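PDB 4WVA: mannosylglycerate hydrolase MGH1-like glycoside hydrolase domain-containing protein from Thermus thermophilus HB8, which hydrolyses mannosylglycerate, a solute made by thermophiles under osmotic stress, to mannose and glycerate, and probably also cleaves glucosylglycerate with similar efficiency. Local coordinates for residues 5-8 and 9-12; 145-148 and 149-153; 200-203 and 204-208; 364-368 and 369-373. All coordinates share one frame; numbering follows the deposited sequence.

Interaction 1: residues 5-8 and 9-12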
loop_
_atom_site.group_PDB
_atom_site.type_symbol
_atom_site.label_atom_id
_atom_site.label_comp_id
_atom_site.label_asym_id
_atom_site.label_seq_id
_atom_site.Cartn_x
_atom_site.Cartn_y
_atom_site.Cartn_z
ATOM N N ARG A 5 -1.222 -31.924 -23.228
ATOM C CA ARG A 5 -2.347 -31.028 -23.571
ATOM C C ARG A 5 -3.480 -31.818 -24.209
ATOM O O ARG A 5 -4.660 -31.564 -23.952
ATOM C CB ARG A 5 -1.887 -29.897 -24.487
ATOM C CG ARG A 5 -0.989 -28.867 -23.811
ATOM C CD ARG A 5 -0.502 -27.795 -24.776
ATOM N NE ARG A 5 -1.591 -27.017 -25.359
ATOM C CZ ARG A 5 -2.158 -25.963 -24.784
ATOM N NH1 ARG A 5 -1.749 -25.525 -23.609
ATOM N NH2 ARG A 5 -3.148 -25.338 -25.410
ATOM N N THR A 6 -3.120 -32.789 -25.038
ATOM C CA THR A 6 -4.113 -33.634 -25.692
ATOM C C THR A 6 -4.906 -34.435 -24.665
ATOM O O THR A 6 -6.136 -34.492 -24.702
ATOM C CB THR A 6 -3.417 -34.584 -26.691
ATOM O OG1 THR A 6 -2.807 -33.788 -27.708
ATOM C CG2 THR A 6 -4.431 -35.531 -27.338
ATOM N N LYS A 7 -4.191 -35.029 -23.722
ATOM C CA LYS A 7 -4.835 -35.780 -22.652
ATOM C C LYS A 7 -5.683 -34.877 -21.753
ATOM O O LYS A 7 -6.743 -35.307 -21.286
ATOM C CB LYS A 7 -3.793 -36.541 -21.848
ATOM C CG LYS A 7 -3.040 -37.583 -22.689
ATOM C CD LYS A 7 -3.909 -38.748 -23.152
ATOM C CE LYS A 7 -4.508 -39.541 -21.998
ATOM N NZ LYS A 7 -5.274 -40.738 -22.467
ATOM N N ALA A 8 -5.227 -33.645 -21.511
ATOM C CA ALA A 8 -6.009 -32.693 -20.687
ATOM C C ALA A 8 -7.343 -32.335 -21.339
ATOM O O ALA A 8 -8.376 -32.229 -20.660
ATOM C CB ALA A 8 -5.209 -31.428 -20.418
ATOM N N VAL A 9 -7.325 -32.110 -22.650
ATOM C CA VAL A 9 -8.540 -31.812 -23.379
ATOM C C VAL A 9 -9.511 -32.993 -23.284
ATOM O O VAL A 9 -10.707 -32.786 -23.098
ATOM C CB VAL A 9 -8.272 -31.444 -24.863
ATOM C CG1 VAL A 9 -9.561 -31.379 -25.658
ATOM C CG2 VAL A 9 -7.529 -30.122 -24.969
ATOM N N GLU A 10 -9.001 -34.219 -23.388
ATOM C CA GLU A 10 -9.831 -35.411 -23.243
ATOM C C GLU A 10 -10.548 -35.437 -21.885
ATOM O O GLU A 10 -11.753 -35.735 -21.815
ATOM C CB GLU A 10 -8.984 -36.673 -23.437
ATOM C CG GLU A 10 -9.752 -37.965 -23.261
ATOM C CD GLU A 10 -8.849 -39.183 -23.198
ATOM O OE1 GLU A 10 -7.698 -39.126 -23.720
ATOM O OE2 GLU A 10 -9.316 -40.199 -22.614
ATOM N N VAL A 11 -9.828 -35.097 -20.818
ATOM C CA VAL A 11 -10.428 -35.068 -19.475
ATOM C C VAL A 11 -11.552 -34.046 -19.408
ATOM O O VAL A 11 -12.641 -34.344 -18.895
ATOM C CB VAL A 11 -9.377 -34.785 -18.373
ATOM C CG1 VAL A 11 -10.056 -34.532 -17.023
ATOM C CG2 VAL A 11 -8.378 -35.929 -18.293
ATOM N N LEU A 12 -11.308 -32.837 -19.913
ATOM C CA LEU A 12 -12.341 -31.795 -19.862
ATOM C C LEU A 12 -13.562 -32.192 -20.672
ATOM O O LEU A 12 -14.691 -32.023 -20.218
ATOM C CB LEU A 12 -11.805 -30.452 -20.324
ATOM C CG LEU A 12 -10.753 -29.796 -19.424
ATOM C CD1 LEU A 12 -10.425 -28.400 -19.921
ATOM C CD2 LEU A 12 -11.208 -29.765 -17.964
#
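Lys-7 and Glu-10 form a salt bridge one turn apart on helix 4-15, the first helix of the chain, while Ala-8, Val-11 and Leu-12 of the same segment pack inward. The two side chains run alongside each other and point the same way. Lys-7 NZ reaches Glu-10 OE1 at 3.2 Å, meeting it on the syn side but 28° out of the carboxylate plane. The lysine chain is bent at chi2 and chi3, a fold that turns the ammonium back toward the following turn; its CE lies 3.6 Å from Glu-10 OE1, and the side chain also touches Phe-391. The glutamate stays extended, with CG trans to its own backbone N (chi1 178°). An alanine in place of Glu-10 would probably leave the Lys-7 ammonium without its carboxylate mate and its bent chain freer to turn. Lys-7 and Glu-10 are thus an i to i+3 ion pair on the helix surface of this GH63 enzyme, whose fold is an (alpha/alpha)6 barrel. Beneath it runs the regular i to i+4 ladder: Val-9 N binds Arg-5 O at 3.0 Å and Leu-12 N binds Ala-8 O at 3.1 Å. The valine methyls rest on this ladder, Val-9 CG2 lying 3.4 Å from Arg-5 O and Val-11 CG2 3.5 Å from Lys-7 O. Ala-8, Val-11 and Leu-12 turn their side chains to helix 409-418, touching Ala-412 and Leu-416, and Arg-5 ties its guanidinium to Leu-416 O, Thr-419 and Gln-45.

Interaction 2: residues 145-148 and 149-153; sequences ARDP and YRTGL
Asp-147 reaches across to Thr-151 and Gly-152, its side chain organising the turn that follows helix 121-146. At its root, Asp-147 CB lies 3.5 Å and CG 3.2 Å from Leu-153 O. With CG trans to the backbone N (chi1 -174°), the carboxylate is carried in among the amides of the returning chain. OD1 takes two bonds from one residue: Thr-151 N at 2.8 Å, on the syn side and close to the carboxylate plane, and Thr-151 OG1 at 2.7 Å, from well above that plane. A water donates a third bond to OD1 and accepts one from Tyr-149 N. The other oxygen, OD2, receives Gly-152 N at 2.9 Å, again on its syn side. Both carboxylate oxygens are therefore engaged, which should hold the group's rotation fixed. Asp-147 is also the first residue of a type I beta turn, closed by Arg-150 N bonding to Asp-147 O at 3.1 Å. An ST turn follows directly, because Thr-151 OG1, while donating to the aspartate, accepts from Leu-153 N at 3.0 Å. Gly-152 has a positive phi (90°), where a side chain would collide with the carbonyl oxygen of Thr-151. Pro-148 CG approaches Tyr-149 CD2 at 4.3 Å, and both residues touch Tyr-225 of helix 221-227. The loop meets a second subunit, where Arg-150 forms a salt bridge with Asp-258 and a cation-pi contact with Tyr-260 of that subunit.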
loop_
_atom_site.group_PDB
_atom_site.type_symbol
_atom_site.label_atom_id
_atom_site.label_comp_id
_atom_site.label_asym_id
_atom_site.label_seq_id
_atom_site.Cartn_x
_atom_site.Cartn_y
_atom_site.Cartn_z
ATOM N N ALA A 145 -23.711 -10.673 4.585
ATOM C CA ALA A 145 -23.968 -11.853 5.391
ATOM C C ALA A 145 -22.793 -12.225 6.299
ATOM O O ALA A 145 -22.980 -12.763 7.399
ATOM C CB ALA A 145 -24.328 -13.013 4.486
ATOM N N ARG A 146 -21.567 -11.981 5.833
ATOM C CA ARG A 146 -20.392 -12.549 6.481
ATOM C C ARG A 146 -19.387 -11.530 7.031
ATOM O O ARG A 146 -18.354 -11.924 7.550
ATOM C CB ARG A 146 -19.680 -13.523 5.538
ATOM C CG ARG A 146 -20.605 -14.596 4.982
ATOM C CD ARG A 146 -21.111 -15.523 6.074
ATOM N NE ARG A 146 -21.840 -16.679 5.511
ATOM C CZ ARG A 146 -21.250 -17.759 5.009
ATOM N NH1 ARG A 146 -19.935 -17.863 4.997
ATOM N NH2 ARG A 146 -21.985 -18.756 4.509
ATOM N N ASP A 147 -19.708 -10.242 6.952
ATOM C CA ASP A 147 -18.889 -9.205 7.569
ATOM C C ASP A 147 -19.779 -8.159 8.249
ATOM O O ASP A 147 -19.719 -6.974 7.908
ATOM C CB ASP A 147 -17.969 -8.559 6.531
ATOM C CG ASP A 147 -16.986 -7.579 7.147
ATOM O OD1 ASP A 147 -16.682 -7.716 8.355
ATOM O OD2 ASP A 147 -16.526 -6.696 6.401
ATOM N N PRO A 148 -20.579 -8.598 9.231
ATOM C CA PRO A 148 -21.522 -7.708 9.922
ATOM C C PRO A 148 -20.840 -6.608 10.747
ATOM O O PRO A 148 -21.463 -5.563 10.996
ATOM C CB PRO A 148 -22.305 -8.668 10.831
ATOM C CG PRO A 148 -21.428 -9.841 11.023
ATOM C CD PRO A 148 -20.715 -9.986 9.699
ATOM N N TYR A 149 -19.601 -6.842 11.182
ATOM C CA TYR A 149 -18.845 -5.845 11.966
ATOM C C TYR A 149 -17.994 -4.925 11.084
ATOM O O TYR A 149 -17.176 -4.161 11.615
ATOM C CB TYR A 149 -17.956 -6.535 13.011
ATOM C CG TYR A 149 -18.719 -7.242 14.121
ATOM C CD1 TYR A 149 -19.365 -6.510 15.118
ATOM C CD2 TYR A 149 -18.771 -8.635 14.185
ATOM C CE1 TYR A 149 -20.059 -7.148 16.141
ATOM C CE2 TYR A 149 -19.461 -9.287 15.202
ATOM C CZ TYR A 149 -20.105 -8.531 16.177
ATOM O OH TYR A 149 -20.791 -9.163 17.188
ATOM N N ARG A 150 -18.183 -4.983 9.758
ATOM C CA ARG A 150 -17.565 -4.045 8.813
ATOM C C ARG A 150 -16.033 -4.064 8.898
ATOM O O ARG A 150 -15.360 -3.018 8.803
ATOM C CB ARG A 150 -18.086 -2.633 9.073
ATOM C CG ARG A 150 -19.600 -2.535 9.032
ATOM C CD ARG A 150 -20.025 -1.084 9.076
ATOM N NE ARG A 150 -19.697 -0.481 10.364
ATOM C CZ ARG A 150 -19.756 0.823 10.622
ATOM N NH1 ARG A 150 -20.132 1.682 9.678
ATOM N NH2 ARG A 150 -19.419 1.271 11.829
ATOM N N THR A 151 -15.496 -5.256 9.061
ATOM C CA THR A 151 -14.070 -5.450 9.257
ATOM C C THR A 151 -13.251 -5.404 7.981
ATOM O O THR A 151 -12.035 -5.173 8.039
ATOM C CB THR A 151 -13.748 -6.801 9.949
ATOM O OG1 THR A 151 -14.040 -7.904 9.070
ATOM C CG2 THR A 151 -14.517 -6.957 11.250
ATOM N N GLY A 152 -13.878 -5.685 6.838
ATOM C CA GLY A 152 -13.137 -5.897 5.590
ATOM C C GLY A 152 -12.735 -7.344 5.341
ATOM O O GLY A 152 -12.256 -7.682 4.236
ATOM N N LEU A 153 -12.921 -8.203 6.346
ATOM C CA LEU A 153 -12.677 -9.644 6.238
ATOM C C LEU A 153 -13.989 -10.395 6.308
ATOM O O LEU A 153 -14.877 -10.024 7.079
ATOM C CB LEU A 153 -11.769 -10.114 7.368
ATOM C CG LEU A 153 -10.348 -9.581 7.299
ATOM C CD1 LEU A 153 -9.690 -9.634 8.663
ATOM C CD2 LEU A 153 -9.535 -10.362 6.279
HETATM O O HOH W 1 -17.716 -8.822 10.614
#

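Interaction 3: residues 200-203 and 204-208; sequences RKED and YDRYL
Tyr-207 and Asp-203 both turn CG trans to their own carbonyl carbons (chi1 -55° and -60°), a shared setting that lays ring and carboxylate side by side along helix 201-216, their planes 24° apart. One ring face covers the backbone of the preceding turn, with Asp-203 O 3.2 Å from CD1 of Tyr-207, while the phenol oxygen OH comes to 3.6 Å from Asp-203 CB. A water bridges the two side chains, donating to Asp-203 OD1 and bonding Tyr-207 OH. Asp-203 OD2 uses its anti lone pair to accept Arg-200 N at 2.8 Å, tying Asp-203 back to the N-cap residue. A leucine in place of Tyr-207 would probably leave the bridging water without its phenol partner and take away the flat ring face over Asp-203 O. On another flank Lys-201, extended until a bend at chi4, brings NZ to the syn lone pair of Asp-205 OD2 at 2.8 Å, an i to i+4 salt bridge; Asp-205 OD1 is held by Tyr-185. Arg-206, extended from CG to NE, turns its guanidinium so that NH1 meets Glu-202 O at 2.9 Å with that oxygen in the guanidinium plane, supplementing the weak backbone bond from Arg-206 N. Helix 201-216 begins just after Arg-198, which probably binds substrate and bonds Tyr-204 OH. Tyr-207 faces the loops carrying Pro-159, Trp-160 and Asn-166, close to Asp-165, the probable proton donor.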
loop_
_atom_site.group_PDB
_atom_site.type_symbol
_atom_site.label_atom_id
_atom_site.label_comp_id
_atom_site.label_asym_id
_atom_site.label_seq_id
_atom_site.Cartn_x
_atom_site.Cartn_y
_atom_site.Cartn_z
ATOM N N ARG A 200 -11.745 -37.812 7.668
ATOM C CA ARG A 200 -12.149 -38.914 8.545
ATOM C C ARG A 200 -13.604 -38.832 8.964
ATOM O O ARG A 200 -14.290 -37.843 8.732
ATOM C CB ARG A 200 -11.269 -38.919 9.776
ATOM C CG ARG A 200 -9.821 -39.189 9.467
ATOM C CD ARG A 200 -9.010 -39.194 10.738
ATOM N NE ARG A 200 -7.571 -39.097 10.485
ATOM C CZ ARG A 200 -6.676 -40.053 10.715
ATOM N NH1 ARG A 200 -7.040 -41.225 11.226
ATOM N NH2 ARG A 200 -5.391 -39.829 10.455
ATOM N N LYS A 201 -14.085 -39.891 9.609
ATOM C CA LYS A 201 -15.440 -39.883 10.134
ATOM C C LYS A 201 -15.727 -38.674 11.038
ATOM O O LYS A 201 -16.801 -38.080 10.974
ATOM C CB LYS A 201 -15.697 -41.173 10.928
ATOM C CG LYS A 201 -17.038 -41.168 11.641
ATOM C CD LYS A 201 -17.299 -42.497 12.337
ATOM C CE LYS A 201 -18.688 -42.532 12.956
ATOM N NZ LYS A 201 -18.859 -41.506 14.021
ATOM N N GLU A 202 -14.776 -38.345 11.896
ATOM C CA GLU A 202 -14.956 -37.282 12.891
ATOM C C GLU A 202 -15.094 -35.929 12.201
ATOM O O GLU A 202 -15.825 -35.054 12.651
ATOM C CB GLU A 202 -13.766 -37.259 13.851
ATOM C CG GLU A 202 -13.676 -38.463 14.792
ATOM C CD GLU A 202 -13.277 -39.767 14.107
ATOM O OE1 GLU A 202 -12.586 -39.740 13.056
ATOM O OE2 GLU A 202 -13.680 -40.836 14.619
ATOM N N ASP A 203 -14.408 -35.783 11.074
ATOM C CA ASP A 203 -14.578 -34.592 10.226
ATOM C C ASP A 203 -15.977 -34.526 9.629
ATOM O O ASP A 203 -16.704 -33.541 9.809
ATOM C CB ASP A 203 -13.560 -34.584 9.084
ATOM C CG ASP A 203 -12.148 -34.587 9.567
ATOM O OD1 ASP A 203 -11.761 -33.660 10.283
ATOM O OD2 ASP A 203 -11.419 -35.522 9.235
ATOM N N TYR A 204 -16.382 -35.579 8.919
ATOM C CA TYR A 204 -17.712 -35.586 8.333
ATOM C C TYR A 204 -18.836 -35.424 9.350
ATOM O O TYR A 204 -19.820 -34.766 9.067
ATOM C CB TYR A 204 -17.964 -36.822 7.468
ATOM C CG TYR A 204 -17.720 -36.569 5.997
ATOM C CD1 TYR A 204 -18.767 -36.329 5.115
ATOM C CD2 TYR A 204 -16.437 -36.597 5.495
ATOM C CE1 TYR A 204 -18.517 -36.104 3.762
ATOM C CE2 TYR A 204 -16.178 -36.367 4.158
ATOM C CZ TYR A 204 -17.208 -36.138 3.295
ATOM O OH TYR A 204 -16.921 -35.924 1.958
ATOM N N ASP A 205 -18.688 -36.013 10.536
ATOM C CA ASP A 205 -19.706 -35.845 11.572
ATOM C C ASP A 205 -19.969 -34.366 11.841
ATOM O O ASP A 205 -21.115 -33.921 11.931
ATOM C CB ASP A 205 -19.260 -36.520 12.871
ATOM C CG ASP A 205 -19.407 -38.037 12.836
ATOM O OD1 ASP A 205 -20.026 -38.582 11.894
ATOM O OD2 ASP A 205 -18.885 -38.687 13.770
ATOM N N ARG A 206 -18.883 -33.606 11.927
ATOM C CA ARG A 206 -18.949 -32.176 12.209
ATOM C C ARG A 206 -19.361 -31.358 10.974
ATOM O O ARG A 206 -20.123 -30.414 11.102
ATOM C CB ARG A 206 -17.629 -31.728 12.846
ATOM C CG ARG A 206 -17.453 -32.348 14.234
ATOM C CD ARG A 206 -16.046 -32.334 14.777
ATOM N NE ARG A 206 -16.067 -32.835 16.151
ATOM C CZ ARG A 206 -16.129 -34.126 16.484
ATOM N NH1 ARG A 206 -16.121 -35.072 15.550
ATOM N NH2 ARG A 206 -16.193 -34.477 17.776
ATOM N N TYR A 207 -18.921 -31.749 9.773
ATOM C CA TYR A 207 -19.450 -31.154 8.546
ATOM C C TYR A 207 -20.993 -31.230 8.507
ATOM O O TYR A 207 -21.674 -30.262 8.160
ATOM C CB TYR A 207 -18.877 -31.807 7.255
ATOM C CG TYR A 207 -17.359 -31.851 7.076
ATOM C CD1 TYR A 207 -16.496 -31.020 7.804
ATOM C CD2 TYR A 207 -16.780 -32.717 6.129
ATOM C CE1 TYR A 207 -15.119 -31.081 7.629
ATOM C CE2 TYR A 207 -15.404 -32.790 5.958
ATOM C CZ TYR A 207 -14.572 -31.967 6.702
ATOM O OH TYR A 207 -13.207 -32.049 6.524
ATOM N N LEU A 208 -21.538 -32.409 8.829
ATOM C CA LEU A 208 -22.980 -32.628 8.760
ATOM C C LEU A 208 -23.728 -31.931 9.891
ATOM O O LEU A 208 -24.786 -31.348 9.670
ATOM C CB LEU A 208 -23.314 -34.134 8.688
ATOM C CG LEU A 208 -23.425 -34.694 7.264
ATOM C CD1 LEU A 208 -24.661 -34.144 6.568
ATOM C CD2 LEU A 208 -22.193 -34.410 6.425
HETATM O O HOH W 2 -21.655 -40.772 12.454
HETATM O O HOH W 3 -11.871 -31.356 8.815
#

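Interaction 4: residues 364-368 and 369-373; sequences EGFRD and YGFAA
A Schellman motif ends helix 356-368, and an aromatic pair spans it as the chain turns into helix 372-389. The two bonds that define the motif run from Phe-371 N to Phe-366 O at 2.9 Å and from Gly-370 N to Arg-367 O at 3.0 Å, each donor standing above the plane of the carbonyl it meets. Gly-370 is the C-prime residue, and its positive phi (87°) reverses the chain. The reversal brings Phe-371 against Phe-366 in an offset edge-to-face pair, ring centroids 5.9 Å apart and planes at 78°, with the edge of Phe-366 directed at the face of Phe-371. Phe-366 CD1 does the touching, 3.9 Å from Phe-371 CB. Tyr-369, at the turn itself, sets its ring edge against Gly-365 O, which lies 3.3 Å from CD1 of Tyr-369, and sends its hydroxyl to Pro-311 O. Phe-371 continues onto Gln-313, Ser-317 and Ala-320, and in this way packs on helix 313-327. On the polar side Arg-367 grips its neighbour side-on: NE meets Asp-368 OD1 at 2.7 Å and NH2 meets the same oxygen at 2.8 Å, from one face of the carboxylate. NH2 also reaches Glu-364 OE1 in a weak bond. Asp-368 OD2 is left for Arg-279 of the third subunit. With two arginines on one carboxylate, Asp-368 is likely to stay ionised, coupling the end of this helix electrostatically to the subunit interface.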
loop_
_atom_site.group_PDB
_atom_site.type_symbol
_atom_site.label_atom_id
_atom_site.label_comp_id
_atom_site.label_asym_id
_atom_site.label_seq_id
_atom_site.Cartn_x
_atom_site.Cartn_y
_atom_site.Cartn_z
ATOM N N GLU A 364 1.637 -17.681 -9.601
ATOM C CA GLU A 364 1.179 -16.377 -10.090
ATOM C C GLU A 364 1.624 -15.271 -9.124
ATOM O O GLU A 364 2.167 -14.261 -9.550
ATOM C CB GLU A 364 -0.345 -16.367 -10.262
ATOM C CG GLU A 364 -0.809 -17.020 -11.550
ATOM C CD GLU A 364 -0.717 -16.099 -12.746
ATOM O OE1 GLU A 364 -0.927 -14.880 -12.569
ATOM O OE2 GLU A 364 -0.503 -16.587 -13.877
ATOM N N GLY A 365 1.362 -15.470 -7.833
ATOM C CA GLY A 365 1.704 -14.466 -6.816
ATOM C C GLY A 365 3.203 -14.247 -6.739
ATOM O O GLY A 365 3.672 -13.105 -6.737
ATOM N N PHE A 366 3.974 -15.329 -6.692
ATOM C CA PHE A 366 5.416 -15.173 -6.618
ATOM C C PHE A 366 5.973 -14.461 -7.845
ATOM O O PHE A 366 6.861 -13.604 -7.713
ATOM C CB PHE A 366 6.130 -16.501 -6.367
ATOM C CG PHE A 366 6.210 -16.893 -4.914
ATOM C CD1 PHE A 366 6.803 -16.037 -3.975
ATOM C CD2 PHE A 366 5.742 -18.119 -4.480
ATOM C CE1 PHE A 366 6.889 -16.392 -2.652
ATOM C CE2 PHE A 366 5.846 -18.487 -3.151
ATOM C CZ PHE A 366 6.425 -17.626 -2.234
ATOM N N ARG A 367 5.451 -14.786 -9.027
ATOM C CA ARG A 367 5.854 -14.103 -10.265
ATOM C C ARG A 367 5.612 -12.614 -10.141
ATOM O O ARG A 367 6.471 -11.806 -10.512
ATOM C CB ARG A 367 5.099 -14.675 -11.471
ATOM C CG ARG A 367 5.509 -14.106 -12.830
ATOM C CD ARG A 367 4.849 -12.775 -13.203
ATOM N NE ARG A 367 3.431 -12.760 -12.840
ATOM C CZ ARG A 367 2.437 -13.280 -13.563
ATOM N NH1 ARG A 367 2.677 -13.846 -14.746
ATOM N NH2 ARG A 367 1.188 -13.224 -13.097
ATOM N N ASP A 368 4.454 -12.245 -9.615
ATOM C CA ASP A 368 4.075 -10.843 -9.517
ATOM C C ASP A 368 5.038 -10.080 -8.593
ATOM O O ASP A 368 5.217 -8.864 -8.744
ATOM C CB ASP A 368 2.654 -10.711 -8.966
ATOM C CG ASP A 368 1.581 -11.198 -9.925
ATOM O OD1 ASP A 368 1.838 -11.337 -11.148
ATOM O OD2 ASP A 368 0.435 -11.419 -9.446
ATOM N N TYR A 369 5.636 -10.790 -7.637
ATOM C CA TYR A 369 6.595 -10.196 -6.696
ATOM C C TYR A 369 8.051 -10.353 -7.152
ATOM O O TYR A 369 8.970 -10.024 -6.407
ATOM C CB TYR A 369 6.369 -10.755 -5.269
ATOM C CG TYR A 369 5.208 -10.059 -4.578
ATOM C CD1 TYR A 369 3.908 -10.491 -4.756
ATOM C CD2 TYR A 369 5.404 -8.911 -3.814
ATOM C CE1 TYR A 369 2.837 -9.829 -4.192
ATOM C CE2 TYR A 369 4.334 -8.227 -3.250
ATOM C CZ TYR A 369 3.056 -8.705 -3.415
ATOM O OH TYR A 369 1.979 -8.082 -2.858
ATOM N N GLY A 370 8.275 -10.829 -8.372
ATOM C CA GLY A 370 9.650 -10.947 -8.904
ATOM C C GLY A 370 10.395 -12.224 -8.593
ATOM O O GLY A 370 11.562 -12.364 -8.985
ATOM N N PHE A 371 9.722 -13.179 -7.941
ATOM C CA PHE A 371 10.330 -14.450 -7.549
ATOM C C PHE A 371 10.146 -15.467 -8.675
ATOM O O PHE A 371 9.395 -16.437 -8.574
ATOM C CB PHE A 371 9.747 -14.923 -6.219
ATOM C CG PHE A 371 10.140 -14.041 -5.062
ATOM C CD1 PHE A 371 9.293 -13.050 -4.604
ATOM C CD2 PHE A 371 11.384 -14.181 -4.467
ATOM C CE1 PHE A 371 9.674 -12.220 -3.549
ATOM C CE2 PHE A 371 11.767 -13.353 -3.419
ATOM C CZ PHE A 371 10.915 -12.374 -2.968
ATOM N N ALA A 372 10.854 -15.226 -9.770
ATOM C CA ALA A 372 10.654 -15.994 -11.001
ATOM C C ALA A 372 11.076 -17.457 -10.846
ATOM O O ALA A 372 10.414 -18.365 -11.373
ATOM C CB ALA A 372 11.419 -15.342 -12.148
ATOM N N ALA A 373 12.172 -17.691 -10.127
ATOM C CA ALA A 373 12.692 -19.054 -9.946
ATOM C C ALA A 373 11.711 -19.914 -9.172
ATOM O O ALA A 373 11.449 -21.063 -9.527
ATOM C CB ALA A 373 14.035 -19.022 -9.232
#

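In the fold
All four interactions are local, within one helix or at a helix end, and they are spread around the barrel without touching one another. Interactions 2 and 3 come closest, nearest atoms about 12 Å apart, whereas interactions 3 and 4 lie on opposite sides of the chain's centre, their centres 37 Å apart. Interactions 1 and 2, also on opposite sides, are separated by 41 Å between centres. Only interaction 3 borders the probable catalytic site, the Tyr-207 side chain being about 4 Å from that of Asp-165; in interaction 1, the Val-11 side chain is about 11 Å from that of Glu-393, the probable proton acceptor. Interactions 2 and 4 instead face different neighbouring subunits.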